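Local coordinates for protein kappa-carrageenase (PDB 1DYP) that hydrolyses internal beta-1,4 linkages of kappa-carrageenan through its family 16 glycoside hydrolase catalytic domain, at residues T12-F23 and V262-V271. The protein carries 1 engineered substitution. Residues are numbered along the deposited sequence; the frame is centred on the assembly and turned at random.
With CD (cadmium ion), chain C.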
loop_
_atom_site.group_PDB
_atom_site.type_symbol
_atom_site.label_atom_id
_atom_site.label_comp_id
_atom_site.label_asym_id
_atom_site.label_seq_id
_atom_site.Cartn_x
_atom_site.Cartn_y
_atom_site.Cartn_z
ATOM N N THR A 12 -11.212 14.020 21.101
ATOM C CA THR A 12 -10.558 12.880 21.727
ATOM C C THR A 12 -10.519 11.715 20.738
ATOM O O THR A 12 -11.552 11.313 20.198
ATOM C CB THR A 12 -11.307 12.414 22.995
ATOM O OG1 THR A 12 -11.276 13.451 23.983
ATOM C CG2 THR A 12 -10.656 11.159 23.566
ATOM N N TRP A 13 -9.324 11.185 20.498
ATOM C CA TRP A 13 -9.145 10.059 19.584
ATOM C C TRP A 13 -8.553 8.876 20.340
ATOM O O TRP A 13 -7.797 9.059 21.293
ATOM C CB TRP A 13 -8.209 10.444 18.437
ATOM C CG TRP A 13 -8.751 11.503 17.524
ATOM C CD1 TRP A 13 -8.992 12.812 17.831
ATOM C CD2 TRP A 13 -9.107 11.340 16.147
ATOM N NE1 TRP A 13 -9.475 13.475 16.727
ATOM C CE2 TRP A 13 -9.556 12.595 15.680
ATOM C CE3 TRP A 13 -9.090 10.254 15.261
ATOM C CZ2 TRP A 13 -9.984 12.796 14.362
ATOM C CZ3 TRP A 13 -9.516 10.452 13.950
ATOM C CH2 TRP A 13 -9.957 11.716 13.515
ATOM N N ILE A 14 -8.895 7.664 19.915
ATOM C CA ILE A 14 -8.384 6.467 20.571
ATOM C C ILE A 14 -7.506 5.643 19.638
ATOM O O ILE A 14 -7.926 5.254 18.548
ATOM C CB ILE A 14 -9.531 5.573 21.084
ATOM C CG1 ILE A 14 -10.402 6.360 22.066
ATOM C CG2 ILE A 14 -8.960 4.334 21.766
ATOM C CD1 ILE A 14 -11.520 5.543 22.686
ATOM N N LEU A 15 -6.283 5.383 20.083
ATOM C CA LEU A 15 -5.332 4.605 19.303
ATOM C C LEU A 15 -5.826 3.171 19.173
ATOM O O LEU A 15 -6.283 2.567 20.149
ATOM C CB LEU A 15 -3.964 4.606 19.985
ATOM C CG LEU A 15 -2.802 4.041 19.168
ATOM C CD1 LEU A 15 -2.430 5.035 18.081
ATOM C CD2 LEU A 15 -1.608 3.781 20.078
ATOM N N GLN A 16 -5.744 2.632 17.963
ATOM C CA GLN A 16 -6.161 1.262 17.708
ATOM C C GLN A 16 -4.894 0.417 17.795
ATOM O O GLN A 16 -4.123 0.327 16.843
ATOM C CB GLN A 16 -6.798 1.159 16.323
ATOM C CG GLN A 16 -7.950 2.136 16.117
ATOM C CD GLN A 16 -9.108 1.894 17.073
ATOM O OE1 GLN A 16 -9.815 0.897 16.964
ATOM N NE2 GLN A 16 -9.303 2.810 18.015
ATOM N N ALA A 17 -4.685 -0.187 18.959
ATOM C CA ALA A 17 -3.501 -0.997 19.219
ATOM C C ALA A 17 -3.166 -2.026 18.146
ATOM O O ALA A 17 -2.002 -2.192 17.782
ATOM C CB ALA A 17 -3.645 -1.693 20.572
ATOM N N LYS A 18 -4.183 -2.713 17.640
ATOM C CA LYS A 18 -3.979 -3.753 16.641
ATOM C C LYS A 18 -3.523 -3.272 15.268
ATOM O O LYS A 18 -3.130 -4.077 14.428
ATOM C CB LYS A 18 -5.250 -4.590 16.498
ATOM C CG LYS A 18 -5.641 -5.310 17.774
ATOM C CD LYS A 18 -6.812 -6.249 17.536
ATOM C CE LYS A 18 -7.220 -6.953 18.827
ATOM N NZ LYS A 18 -8.330 -7.926 18.605
ATOM N N ARG A 19 -3.585 -1.969 15.033
ATOM C CA ARG A 19 -3.140 -1.432 13.754
ATOM C C ARG A 19 -2.151 -0.297 13.978
ATOM O O ARG A 19 -2.029 0.621 13.166
ATOM C CB ARG A 19 -4.340 -0.969 12.923
ATOM C CG ARG A 19 -5.130 -2.128 12.315
ATOM C CD ARG A 19 -6.320 -1.633 11.505
ATOM N NE ARG A 19 -7.349 -1.069 12.369
ATOM C CZ ARG A 19 -8.276 -0.203 11.973
ATOM N NH1 ARG A 19 -8.313 0.212 10.713
ATOM N NH2 ARG A 19 -9.158 0.259 12.846
ATOM N N SER A 20 -1.440 -0.380 15.099
ATOM C CA SER A 20 -0.444 0.615 15.469
ATOM C C SER A 20 0.799 -0.104 15.977
ATOM O O SER A 20 0.696 -1.109 16.682
ATOM C CB SER A 20 -0.993 1.535 16.564
ATOM O OG SER A 20 -2.162 2.209 16.123
ATOM N N ASP A 21 1.969 0.405 15.615
ATOM C CA ASP A 21 3.215 -0.210 16.051
ATOM C C ASP A 21 4.341 0.813 15.950
ATOM O O ASP A 21 4.446 1.523 14.956
ATOM C CB ASP A 21 3.539 -1.420 15.166
ATOM C CG ASP A 21 4.409 -2.453 15.870
ATOM O OD1 ASP A 21 5.349 -2.067 16.597
ATOM O OD2 ASP A 21 4.159 -3.660 15.685
ATOM N N GLU A 22 5.169 0.893 16.988
ATOM C CA GLU A 22 6.299 1.822 16.988
ATOM C C GLU A 22 7.537 1.081 16.485
ATOM O O GLU A 22 8.621 1.648 16.372
ATOM C CB GLU A 22 6.539 2.380 18.394
ATOM C CG GLU A 22 5.397 3.237 18.923
ATOM C CD GLU A 22 5.183 4.493 18.104
ATOM O OE1 GLU A 22 6.152 5.265 17.930
ATOM O OE2 GLU A 22 4.048 4.714 17.634
ATOM N N PHE A 23 7.346 -0.201 16.188
ATOM C CA PHE A 23 8.390 -1.074 15.660
ATOM C C PHE A 23 9.678 -1.216 16.462
ATOM O O PHE A 23 10.789 -1.028 15.952
ATOM C CB PHE A 23 8.687 -0.688 14.206
ATOM C CG PHE A 23 7.524 -0.931 13.289
ATOM C CD1 PHE A 23 6.962 -2.202 13.196
ATOM C CD2 PHE A 23 6.946 0.110 12.570
ATOM C CE1 PHE A 23 5.838 -2.432 12.407
ATOM C CE2 PHE A 23 5.817 -0.112 11.774
ATOM C CZ PHE A 23 5.265 -1.380 11.695
ATOM N N VAL A 262 10.136 2.033 8.150
ATOM C CA VAL A 262 8.968 2.601 8.798
ATOM C C VAL A 262 9.282 2.774 10.277
ATOM O O VAL A 262 9.488 1.800 11.000
ATOM C CB VAL A 262 7.741 1.678 8.651
ATOM C CG1 VAL A 262 6.496 2.383 9.162
ATOM C CG2 VAL A 262 7.570 1.272 7.196
ATOM N N ASP A 263 9.334 4.025 10.714
ATOM C CA ASP A 263 9.631 4.330 12.105
ATOM C C ASP A 263 8.441 3.924 12.969
ATOM O O ASP A 263 8.606 3.413 14.077
ATOM C CB ASP A 263 9.922 5.830 12.236
ATOM C CG ASP A 263 10.371 6.228 13.630
ATOM O OD1 ASP A 263 10.671 5.339 14.450
ATOM O OD2 ASP A 263 10.438 7.447 13.895
ATOM N N TYR A 264 7.238 4.140 12.450
ATOM C CA TYR A 264 6.034 3.785 13.185
ATOM C C TYR A 264 4.806 3.896 12.305
ATOM O O TYR A 264 4.838 4.513 11.238
ATOM C CB TYR A 264 5.861 4.709 14.406
ATOM C CG TYR A 264 5.562 6.164 14.076
ATOM C CD1 TYR A 264 4.349 6.537 13.489
ATOM C CD2 TYR A 264 6.491 7.169 14.352
ATOM C CE1 TYR A 264 4.068 7.867 13.186
ATOM C CE2 TYR A 264 6.218 8.509 14.052
ATOM C CZ TYR A 264 5.007 8.845 13.470
ATOM O OH TYR A 264 4.730 10.158 13.165
ATOM N N VAL A 265 3.730 3.265 12.759
ATOM C CA VAL A 265 2.442 3.330 12.088
ATOM C C VAL A 265 1.459 3.521 13.240
ATOM O O VAL A 265 1.525 2.819 14.249
ATOM C CB VAL A 265 2.118 2.042 11.280
ATOM C CG1 VAL A 265 2.214 0.808 12.166
ATOM C CG2 VAL A 265 0.725 2.159 10.667
ATOM N N ARG A 266 0.584 4.510 13.107
ATOM C CA ARG A 266 -0.388 4.805 14.150
ATOM C C ARG A 266 -1.772 4.941 13.551
ATOM O O ARG A 266 -1.954 5.613 12.540
ATOM C CB ARG A 266 0.002 6.102 14.866
ATOM C CG ARG A 266 1.320 5.991 15.609
ATOM C CD ARG A 266 1.890 7.344 15.981
ATOM N NE ARG A 266 3.192 7.195 16.623
ATOM C CZ ARG A 266 4.019 8.201 16.891
ATOM N NH1 ARG A 266 3.687 9.446 16.571
ATOM N NH2 ARG A 266 5.183 7.958 17.483
ATOM N N THR A 267 -2.747 4.292 14.179
ATOM C CA THR A 267 -4.126 4.343 13.716
ATOM C C THR A 267 -5.022 4.759 14.872
ATOM O O THR A 267 -4.918 4.216 15.970
ATOM C CB THR A 267 -4.581 2.975 13.192
ATOM O OG1 THR A 267 -3.734 2.578 12.107
ATOM C CG2 THR A 267 -6.021 3.040 12.706
ATOM N N TRP A 268 -5.889 5.732 14.614
ATOM C CA TRP A 268 -6.811 6.259 15.617
ATOM C C TRP A 268 -8.238 6.293 15.094
ATOM O O TRP A 268 -8.470 6.407 13.893
ATOM C CB TRP A 268 -6.467 7.703 15.972
ATOM C CG TRP A 268 -5.198 7.948 16.698
ATOM C CD1 TRP A 268 -5.019 7.982 18.053
ATOM C CD2 TRP A 268 -3.951 8.331 16.117
ATOM N NE1 TRP A 268 -3.737 8.382 18.349
ATOM C CE2 TRP A 268 -3.059 8.603 17.178
ATOM C CE3 TRP A 268 -3.500 8.481 14.798
ATOM C CZ2 TRP A 268 -1.742 9.016 16.963
ATOM C CZ3 TRP A 268 -2.192 8.893 14.583
ATOM C CH2 TRP A 268 -1.329 9.157 15.661
ATOM N N VAL A 269 -9.189 6.212 16.018
ATOM C CA VAL A 269 -10.603 6.304 15.684
ATOM C C VAL A 269 -11.145 7.412 16.582
ATOM O O VAL A 269 -10.960 7.382 17.800
ATOM C CB VAL A 269 -11.350 4.984 15.949
ATOM C CG1 VAL A 269 -12.854 5.205 15.829
ATOM C CG2 VAL A 269 -10.902 3.931 14.947
ATOM N N LYS A 270 -11.799 8.398 15.978
ATOM C CA LYS A 270 -12.329 9.536 16.721
ATOM C C LYS A 270 -13.528 9.212 17.603
ATOM O O LYS A 270 -14.403 8.438 17.222
ATOM C CB LYS A 270 -12.711 10.660 15.753
ATOM C CG LYS A 270 -13.139 11.945 16.445
ATOM C CD LYS A 270 -13.443 13.041 15.440
ATOM C CE LYS A 270 -13.765 14.355 16.136
ATOM N NZ LYS A 270 -14.058 15.435 15.155
ATOM N N VAL A 271 -13.551 9.813 18.789
ATOM C CA VAL A 271 -14.651 9.622 19.725
ATOM C C VAL A 271 -15.719 10.663 19.408
ATOM O O VAL A 271 -15.401 11.870 19.481
ATOM C CB VAL A 271 -14.187 9.802 21.189
ATOM C CG1 VAL A 271 -15.387 9.752 22.126
ATOM C CG2 VAL A 271 -13.190 8.716 21.554
HETATM CD CD CD C . 10.027 3.479 15.936
HETATM O O HOH W 1 2.071 3.064 17.229
HETATM O O HOH W 2 8.627 5.141 16.886
HETATM O O HOH W 3 10.581 3.047 18.150
HETATM O O HOH W 4 12.076 4.887 16.614
#
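Trp13 lies flat against Lys270. Lys270 CB sits 3.4 Å from the centroid of the Trp13 six-membered ring, almost on the normal. The extended lysine (CG anti to the backbone N, chi1 -174°) runs on over the indole until Lys270 CD is 3.6 Å from Trp13 CZ2. Lys270 NZ makes a salt bridge to Glu11, and Trp13 NE1 hydrogen-bonds to its other carboxylate oxygen. With an alanine at Trp13, the Lys270 methylenes would probably lose their aromatic platform and Glu11 one of its donors. On the same face of the sheet, Leu15 CD1 rests over the five-membered ring of Trp268, whose NE1 bonds to Met2 O.

Antiparallel backbone bonds join Ile14 to Val269 in both directions. Strand 13-15 lies at an edge of the beta-sandwich jelly roll of the family 16 fold, away from the catalytic residues. Strand 264-270 runs between it and strand 98-105. Gln16 N still bonds to Thr267 O. The chain then swings away at residues 17-19, and beside this detour side chains take over. Ser20 OG accepts from Thr267 N at 2.9 Å and donates to Gln16 O. Thr267 OG1 donates to Arg19 O at 2.8 Å. Backbone pairing returns as a single bridge, Asp21 with Val265.

Arg266 grips the Glu22 carboxylate side-on, the two groups nearly coplanar. Arg266 NE meets the syn lone pair of Glu22 OE2 at 2.8 Å; Arg266 NH2 meets Glu22 OE1 at 2.9 Å. Both bonds are nearly straight. The Tyr264 ring packs against one guanidinium face.

A cadmium ion ties the other end, bound by Glu22 O, Asp263 O, Asp263 OD1, the carbonyl oxygen of Gly53 and three waters. Asp263 OD2 binds a second cadmium ion. One of these waters donates to Glu22 OE1, placing the salt-bridged carboxylate in the metal's second shell.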